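Local atomic coordinates of D-glucosaminate-6-phosphate ammonia lyase (Salmonella typhimurium, PDB entry 7LCE), a protein that belongs to the selenocysteine synthase-like family of pyridoxal-phosphate proteins and carries the cofactor bound covalently to a lysine. Residues 134-146 with 165-178. Sequence-based numbering, arbitrary orientation.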
ATOM      1  N   VAL A 134       1.417 -26.514  12.086  1.00 56.70           N
ATOM      2  CA  VAL A 134       1.318 -26.535  13.540  1.00 56.26           C
ATOM      3  C   VAL A 134       2.470 -27.358  14.100  1.00 71.69           C
ATOM      4  O   VAL A 134       2.783 -28.437  13.580  1.00 66.54           O
ATOM      5  CB  VAL A 134      -0.036 -27.101  13.997  1.00 60.13           C
ATOM      6  CG1 VAL A 134      -0.033 -27.358  15.496  1.00 70.76           C
ATOM      7  CG2 VAL A 134      -1.143 -26.143  13.629  1.00 65.45           C
ATOM      8  N   GLY A 135       3.118 -26.833  15.138  1.00 71.22           N
ATOM      9  CA  GLY A 135       4.152 -27.570  15.830  1.00 75.32           C
ATOM     10  C   GLY A 135       5.433 -27.675  15.020  1.00 67.70           C
ATOM     11  O   GLY A 135       5.607 -27.053  13.973  1.00 80.35           O
ATOM     12  N   SER A 136       6.341 -28.492  15.540  1.00 71.51           N
ATOM     13  CA  SER A 136       7.604 -28.776  14.884  1.00 63.62           C
ATOM     14  C   SER A 136       7.525 -30.137  14.196  1.00 63.28           C
ATOM     15  O   SER A 136       6.531 -30.859  14.298  1.00 85.22           O
ATOM     16  CB  SER A 136       8.752 -28.725  15.892  1.00 76.04           C
ATOM     17  OG  SER A 136       8.851 -27.439  16.481  1.00 92.55           O
ATOM     18  N   SER A 137       8.589 -30.485  13.471  1.00 66.58           N
ATOM     19  CA  SER A 137       8.614 -31.757  12.760  1.00 67.92           C
ATOM     20  C   SER A 137       8.697 -32.949  13.705  1.00 78.34           C
ATOM     21  O   SER A 137       8.345 -34.064  13.308  1.00 78.62           O
ATOM     22  CB  SER A 137       9.789 -31.795  11.785  1.00 53.58           C
ATOM     23  OG  SER A 137      11.014 -31.594  12.467  1.00 79.24           O
ATOM     24  N   ASN A 138       9.150 -32.740  14.941  1.00 83.27           N
ATOM     25  CA  ASN A 138       9.292 -33.821  15.903  1.00 78.57           C
ATOM     26  C   ASN A 138       8.314 -33.741  17.063  1.00 71.07           C
ATOM     27  O   ASN A 138       8.147 -34.737  17.773  1.00 86.41           O
ATOM     28  CB  ASN A 138      10.725 -33.862  16.460  1.00 84.61           C
ATOM     29  CG  ASN A 138      11.098 -32.598  17.212  1.00 76.13           C
ATOM     30  OD1 ASN A 138      10.793 -31.488  16.776  1.00 87.38           O
ATOM     31  ND2 ASN A 138      11.764 -32.760  18.351  1.00 74.56           N
ATOM     32  N   LEU A 139       7.670 -32.596  17.272  1.00 81.88           N
ATOM     33  CA  LEU A 139       6.785 -32.410  18.413  1.00 71.09           C
ATOM     34  C   LEU A 139       5.669 -31.450  18.035  1.00 65.82           C
ATOM     35  O   LEU A 139       5.899 -30.463  17.332  1.00 84.28           O
ATOM     36  CB  LEU A 139       7.546 -31.875  19.630  1.00 78.58           C
ATOM     37  CG  LEU A 139       6.750 -31.778  20.933  1.00 87.87           C
ATOM     38  CD1 LEU A 139       6.407 -33.164  21.458  1.00 77.83           C
ATOM     39  CD2 LEU A 139       7.515 -30.972  21.973  1.00 88.84           C
ATOM     40  N   ALA A 140       4.462 -31.752  18.502  1.00 65.30           N
ATOM     41  CA  ALA A 140       3.318 -30.870  18.302  1.00 61.77           C
ATOM     42  C   ALA A 140       2.402 -30.998  19.507  1.00 74.45           C
ATOM     43  O   ALA A 140       1.988 -32.109  19.856  1.00 82.81           O
ATOM     44  CB  ALA A 140       2.571 -31.213  17.012  1.00 68.47           C
ATOM     45  N   THR A 141       2.097 -29.876  20.143  1.00 64.22           N
ATOM     46  CA  THR A 141       1.230 -29.855  21.310  1.00 70.08           C
ATOM     47  C   THR A 141      -0.164 -29.378  20.916  1.00 74.80           C
ATOM     48  O   THR A 141      -0.387 -28.854  19.823  1.00 76.99           O
ATOM     49  CB  THR A 141       1.817 -28.962  22.405  1.00 62.92           C
ATOM     50  OG1 THR A 141       1.791 -27.596  21.971  1.00 78.66           O
ATOM     51  CG2 THR A 141       3.254 -29.367  22.700  1.00 69.48           C
ATOM     52  N   ARG A 142      -1.119 -29.577  21.827  1.00 68.98           N
ATOM     53  CA  ARG A 142      -2.492 -29.199  21.513  1.00 65.39           C
ATOM     54  C   ARG A 142      -2.665 -27.685  21.492  1.00 71.75           C
ATOM     55  O   ARG A 142      -3.358 -27.151  20.617  1.00 79.16           O
ATOM     56  CB  ARG A 142      -3.467 -29.837  22.502  1.00 56.46           C
ATOM     57  CG  ARG A 142      -4.900 -29.397  22.264  1.00 58.47           C
ATOM     58  CD  ARG A 142      -5.916 -30.429  22.708  1.00 65.00           C
ATOM     59  NE  ARG A 142      -7.273 -29.927  22.525  1.00 72.43           N
ATOM     60  CZ  ARG A 142      -8.363 -30.681  22.541  1.00 93.45           C
ATOM     61  NH1 ARG A 142      -8.293 -31.991  22.715  1.00102.17           N
ATOM     62  NH2 ARG A 142      -9.552 -30.107  22.378  1.00 88.79           N
ATOM     63  N   TRP A 143      -2.041 -26.971  22.435  1.00 68.00           N
ATOM     64  CA  TRP A 143      -2.197 -25.519  22.451  1.00 66.91           C
ATOM     65  C   TRP A 143      -1.659 -24.890  21.173  1.00 72.74           C
ATOM     66  O   TRP A 143      -2.150 -23.841  20.744  1.00 78.26           O
ATOM     67  CB  TRP A 143      -1.512 -24.906  23.675  1.00 67.82           C
ATOM     68  CG  TRP A 143      -0.011 -24.997  23.691  1.00 69.21           C
ATOM     69  CD1 TRP A 143       0.748 -25.909  24.363  1.00 71.24           C
ATOM     70  CD2 TRP A 143       0.911 -24.130  23.013  1.00 69.69           C
ATOM     71  NE1 TRP A 143       2.084 -25.666  24.146  1.00 58.34           N
ATOM     72  CE2 TRP A 143       2.211 -24.580  23.319  1.00 65.62           C
ATOM     73  CE3 TRP A 143       0.764 -23.017  22.177  1.00 66.70           C
ATOM     74  CZ2 TRP A 143       3.355 -23.960  22.817  1.00 65.19           C
ATOM     75  CZ3 TRP A 143       1.901 -22.404  21.678  1.00 65.45           C
ATOM     76  CH2 TRP A 143       3.178 -22.877  22.001  1.00 54.26           C
ATOM     77  N   GLN A 144      -0.655 -25.516  20.552  1.00 73.25           N
ATOM     78  CA  GLN A 144      -0.197 -25.060  19.245  1.00 62.31           C
ATOM     79  C   GLN A 144      -1.282 -25.238  18.191  1.00 66.31           C
ATOM     80  O   GLN A 144      -1.455 -24.382  17.315  1.00 80.08           O
ATOM     81  CB  GLN A 144       1.075 -25.804  18.840  1.00 64.51           C
ATOM     82  CG  GLN A 144       2.322 -25.359  19.586  1.00 55.11           C
ATOM     83  CD  GLN A 144       3.515 -26.247  19.297  1.00 63.53           C
ATOM     84  OE1 GLN A 144       3.368 -27.451  19.083  1.00 65.26           O
ATOM     85  NE2 GLN A 144       4.705 -25.654  19.267  1.00 76.26           N
ATOM     86  N   LEU A 145      -2.022 -26.348  18.255  1.00 70.64           N
ATOM     87  CA  LEU A 145      -3.119 -26.560  17.316  1.00 64.31           C
ATOM     88  C   LEU A 145      -4.222 -25.534  17.526  1.00 66.67           C
ATOM     89  O   LEU A 145      -4.817 -25.045  16.559  1.00 71.08           O
ATOM     90  CB  LEU A 145      -3.677 -27.975  17.469  1.00 57.87           C
ATOM     91  CG  LEU A 145      -4.911 -28.305  16.628  1.00 46.71           C
ATOM     92  CD1 LEU A 145      -4.623 -28.106  15.152  1.00 53.42           C
ATOM     93  CD2 LEU A 145      -5.376 -29.724  16.898  1.00 58.20           C
ATOM     94  N   GLU A 146      -4.505 -25.194  18.783  1.00 63.75           N
ATOM     95  CA  GLU A 146      -5.585 -24.258  19.066  1.00 64.36           C
ATOM     96  C   GLU A 146      -5.210 -22.828  18.695  1.00 54.57           C
ATOM     97  O   GLU A 146      -6.083 -22.042  18.310  1.00 73.40           O
ATOM     98  CB  GLU A 146      -5.977 -24.353  20.538  1.00 70.18           C
ATOM     99  CG  GLU A 146      -6.487 -25.728  20.937  1.00 64.53           C
ATOM    100  CD  GLU A 146      -6.804 -25.834  22.415  1.00 83.78           C
ATOM    101  OE1 GLU A 146      -6.164 -25.119  23.217  1.00 74.15           O
ATOM    102  OE2 GLU A 146      -7.697 -26.633  22.775  1.00 86.41           O
ATOM    103  N   VAL A 165       5.258 -38.026  10.136  1.00105.13           N
ATOM    104  CA  VAL A 165       6.012 -38.270  11.356  1.00100.75           C
ATOM    105  C   VAL A 165       5.131 -39.045  12.327  1.00100.45           C
ATOM    106  O   VAL A 165       3.988 -38.656  12.602  1.00103.39           O
ATOM    107  CB  VAL A 165       6.499 -36.947  11.965  1.00 82.01           C
ATOM    108  CG1 VAL A 165       7.335 -37.208  13.206  1.00 85.95           C
ATOM    109  CG2 VAL A 165       7.300 -36.158  10.938  1.00 71.44           C
ATOM    110  N   GLN A 166       5.655 -40.159  12.838  1.00 97.71           N
ATOM    111  CA  GLN A 166       4.849 -41.047  13.675  1.00102.17           C
ATOM    112  C   GLN A 166       4.732 -40.512  15.100  1.00102.33           C
ATOM    113  O   GLN A 166       3.653 -40.099  15.536  1.00 99.68           O
ATOM    114  CB  GLN A 166       5.445 -42.459  13.656  1.00120.89           C
ATOM    115  CG  GLN A 166       5.542 -43.070  12.264  1.00109.46           C
ATOM    116  CD  GLN A 166       4.185 -43.263  11.611  1.00115.52           C
ATOM    117  OE1 GLN A 166       3.176 -43.460  12.291  1.00119.81           O
ATOM    118  NE2 GLN A 166       4.153 -43.206  10.284  1.00115.79           N
ATOM    119  N   LYS A 167       5.837 -40.511  15.839  1.00104.26           N
ATOM    120  CA  LYS A 167       5.809 -40.087  17.231  1.00106.77           C
ATOM    121  C   LYS A 167       5.941 -38.573  17.355  1.00 90.66           C
ATOM    122  O   LYS A 167       6.530 -37.903  16.503  1.00 83.04           O
ATOM    123  CB  LYS A 167       6.912 -40.780  18.034  1.00 96.72           C
ATOM    124  CG  LYS A 167       6.636 -42.251  18.312  1.00107.62           C
ATOM    125  CD  LYS A 167       7.686 -42.852  19.231  1.00117.55           C
ATOM    126  CE  LYS A 167       7.448 -44.340  19.445  1.00112.27           C
ATOM    127  NZ  LYS A 167       8.422 -44.928  20.406  1.00108.69           N
ATOM    128  N   GLY A 168       5.365 -38.041  18.432  1.00 94.53           N
ATOM    129  CA  GLY A 168       5.406 -36.626  18.729  1.00 85.06           C
ATOM    130  C   GLY A 168       4.269 -35.815  18.152  1.00 82.75           C
ATOM    131  O   GLY A 168       4.177 -34.615  18.443  1.00 80.64           O
ATOM    132  N   MET A 169       3.399 -36.425  17.356  1.00 85.07           N
ATOM    133  CA  MET A 169       2.295 -35.731  16.715  1.00 68.74           C
ATOM    134  C   MET A 169       1.015 -35.907  17.524  1.00 75.64           C
ATOM    135  O   MET A 169       0.903 -36.797  18.370  1.00 80.86           O
ATOM    136  CB  MET A 169       2.091 -36.241  15.286  1.00 77.50           C
ATOM    137  CG  MET A 169       3.310 -36.075  14.393  1.00 71.03           C
ATOM    138  SD  MET A 169       3.753 -34.353  14.093  1.00 78.08           S
ATOM    139  CE  MET A 169       5.174 -34.170  15.169  1.00 86.66           C
ATOM    140  N   LEU A 170       0.046 -35.037  17.251  1.00 81.70           N
ATOM    141  CA  LEU A 170      -1.237 -35.097  17.929  1.00 65.35           C
ATOM    142  C   LEU A 170      -2.063 -36.272  17.413  1.00 75.60           C
ATOM    143  O   LEU A 170      -1.860 -36.775  16.304  1.00 79.63           O
ATOM    144  CB  LEU A 170      -2.003 -33.789  17.733  1.00 65.47           C
ATOM    145  CG  LEU A 170      -1.361 -32.545  18.342  1.00 70.76           C
ATOM    146  CD1 LEU A 170      -2.095 -31.290  17.904  1.00 67.48           C
ATOM    147  CD2 LEU A 170      -1.348 -32.654  19.855  1.00 65.98           C
ATOM    148  N   SER A 171      -3.008 -36.707  18.240  1.00 79.93           N
ATOM    149  CA  SER A 171      -3.879 -37.811  17.873  1.00 70.23           C
ATOM    150  C   SER A 171      -5.054 -37.312  17.042  1.00 70.57           C
ATOM    151  O   SER A 171      -5.359 -36.118  17.000  1.00 83.87           O
ATOM    152  CB  SER A 171      -4.393 -38.525  19.121  1.00 80.18           C
ATOM    153  OG  SER A 171      -5.246 -37.673  19.864  1.00 82.36           O
ATOM    154  N   ILE A 172      -5.721 -38.256  16.371  1.00 82.95           N
ATOM    155  CA  ILE A 172      -6.915 -37.914  15.601  1.00 58.50           C
ATOM    156  C   ILE A 172      -8.001 -37.364  16.516  1.00 70.78           C
ATOM    157  O   ILE A 172      -8.813 -36.529  16.098  1.00 83.25           O
ATOM    158  CB  ILE A 172      -7.405 -39.139  14.803  1.00 69.95           C
ATOM    159  CG1 ILE A 172      -8.664 -38.798  14.001  1.00 56.52           C
ATOM    160  CG2 ILE A 172      -7.648 -40.326  15.727  1.00104.67           C
ATOM    161  CD1 ILE A 172      -8.457 -37.700  12.980  1.00 60.88           C
ATOM    162  N   ASP A 173      -8.027 -37.806  17.777  1.00 88.67           N
ATOM    163  CA  ASP A 173      -9.008 -37.286  18.724  1.00 76.95           C
ATOM    164  C   ASP A 173      -8.796 -35.799  18.971  1.00 68.87           C
ATOM    165  O   ASP A 173      -9.762 -35.037  19.092  1.00 64.34           O
ATOM    166  CB  ASP A 173      -8.932 -38.063  20.041  1.00 77.20           C
ATOM    167  CG  ASP A 173      -9.301 -39.525  19.879  1.00101.84           C
ATOM    168  OD1 ASP A 173     -10.241 -39.823  19.111  1.00 94.74           O
ATOM    169  OD2 ASP A 173      -8.650 -40.376  20.522  1.00119.78           O
ATOM    170  N   ASP A 174      -7.534 -35.368  19.051  1.00 79.12           N
ATOM    171  CA  ASP A 174      -7.239 -33.959  19.285  1.00 68.75           C
ATOM    172  C   ASP A 174      -7.798 -33.083  18.170  1.00 70.62           C
ATOM    173  O   ASP A 174      -8.338 -32.001  18.431  1.00 74.94           O
ATOM    174  CB  ASP A 174      -5.730 -33.759  19.419  1.00 66.42           C
ATOM    175  CG  ASP A 174      -5.180 -34.325  20.715  1.00 93.07           C
ATOM    176  OD1 ASP A 174      -5.791 -34.090  21.781  1.00 81.61           O
ATOM    177  OD2 ASP A 174      -4.137 -35.013  20.663  1.00 99.32           O
ATOM    178  N   PHE A 175      -7.676 -33.531  16.920  1.00 68.40           N
ATOM    179  CA  PHE A 175      -8.206 -32.751  15.806  1.00 63.75           C
ATOM    180  C   PHE A 175      -9.729 -32.685  15.837  1.00 72.86           C
ATOM    181  O   PHE A 175     -10.313 -31.622  15.592  1.00 72.95           O
ATOM    182  CB  PHE A 175      -7.716 -33.332  14.483  1.00 66.24           C
ATOM    183  CG  PHE A 175      -6.402 -32.768  14.037  1.00 71.41           C
ATOM    184  CD1 PHE A 175      -5.218 -33.226  14.584  1.00 57.74           C
ATOM    185  CD2 PHE A 175      -6.352 -31.764  13.086  1.00 56.49           C
ATOM    186  CE1 PHE A 175      -4.008 -32.705  14.186  1.00 62.59           C
ATOM    187  CE2 PHE A 175      -5.145 -31.238  12.683  1.00 59.89           C
ATOM    188  CZ  PHE A 175      -3.971 -31.710  13.233  1.00 62.40           C
ATOM    189  N   VAL A 176     -10.393 -33.805  16.137  1.00 79.19           N
ATOM    190  CA  VAL A 176     -11.854 -33.817  16.181  1.00 70.57           C
ATOM    191  C   VAL A 176     -12.364 -32.833  17.226  1.00 68.97           C
ATOM    192  O   VAL A 176     -13.286 -32.049  16.970  1.00 73.79           O
ATOM    193  CB  VAL A 176     -12.376 -35.240  16.453  1.00 62.28           C
ATOM    194  CG1 VAL A 176     -13.890 -35.232  16.566  1.00 63.27           C
ATOM    195  CG2 VAL A 176     -11.933 -36.185  15.353  1.00 77.43           C
ATOM    196  N   GLN A 177     -11.763 -32.852  18.418  1.00 62.24           N
ATOM    197  CA  GLN A 177     -12.227 -31.984  19.495  1.00 67.71           C
ATOM    198  C   GLN A 177     -12.038 -30.514  19.139  1.00 77.93           C
ATOM    199  O   GLN A 177     -12.938 -29.694  19.357  1.00 76.65           O
ATOM    200  CB  GLN A 177     -11.493 -32.323  20.792  1.00 58.12           C
ATOM    201  CG  GLN A 177     -11.727 -33.740  21.286  1.00 71.56           C
ATOM    202  CD  GLN A 177     -10.963 -34.049  22.558  1.00 90.76           C
ATOM    203  OE1 GLN A 177     -10.701 -33.161  23.369  1.00100.63           O
ATOM    204  NE2 GLN A 177     -10.592 -35.312  22.735  1.00 98.90           N
ATOM    205  N   VAL A 178     -10.873 -30.163  18.590  1.00 65.15           N
ATOM    206  CA  VAL A 178     -10.614 -28.773  18.224  1.00 63.56           C
ATOM    207  C   VAL A 178     -11.506 -28.344  17.065  1.00 68.07           C
ATOM    208  O   VAL A 178     -12.031 -27.223  17.052  1.00 67.43           O
ATOM    209  CB  VAL A 178      -9.124 -28.576  17.896  1.00 64.84           C
ATOM    210  CG1 VAL A 178      -8.872 -27.165  17.392  1.00 60.79           C
ATOM    211  CG2 VAL A 178      -8.275 -28.865  19.124  1.00 70.52           C
TER
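R142 reaches across to helix 172-178 with its chain extended, CG anti to the backbone N (chi1 176°). This carries the guanidinium to Q177. NH1 gives its main hydrogen bond to Q177 OE1 at 2.8 Å. The oxygen lies near the guanidinium plane, but NH1 sits above the carbonyl plane of the amide rather than on a lone pair. NH1 also forms a salt bridge with D174 OD1 through a weak hydrogen bond, the guanidinium and carboxylate planes 79° apart. E146 OE2 forms a salt bridge with NE at the guanidinium edge, again through a weak hydrogen bond, so the two carboxylates meet different nitrogens of the group. D174 has a second task: its OD2 accepts from S171 N, and S171 OG accepts weakly from D174 N. This capping box opens helix 172-178.

Beneath the arginine the contact is apolar. L145 points between L170, F175 and V178. Its CD2 lies over the F175 ring face, 4.1 Å from the centroid, a CH-pi contact, and also packs on V178 CG2 at 3.8 Å. L170 CD1 touches L145 CB at 3.7 Å. Strand 153-159 lies behind, with L156 against L145, F175 and V178.

Further along, one backbone hydrogen bond joins the loops: A140 N donates to G168 O at 2.9 Å. M169 bends at chi2 and chi3, which brings CE back to L139 N at 3.6 Å. S137 OG and N138 OD1 hydrogen-bond to N113 O and D115 N of a second subunit.

Two helices, with axes 35° apart, and their leading loops thus pack beside the mixed, largely parallel sheet, as in the large domain of fold-type I pyridoxal-phosphate proteins.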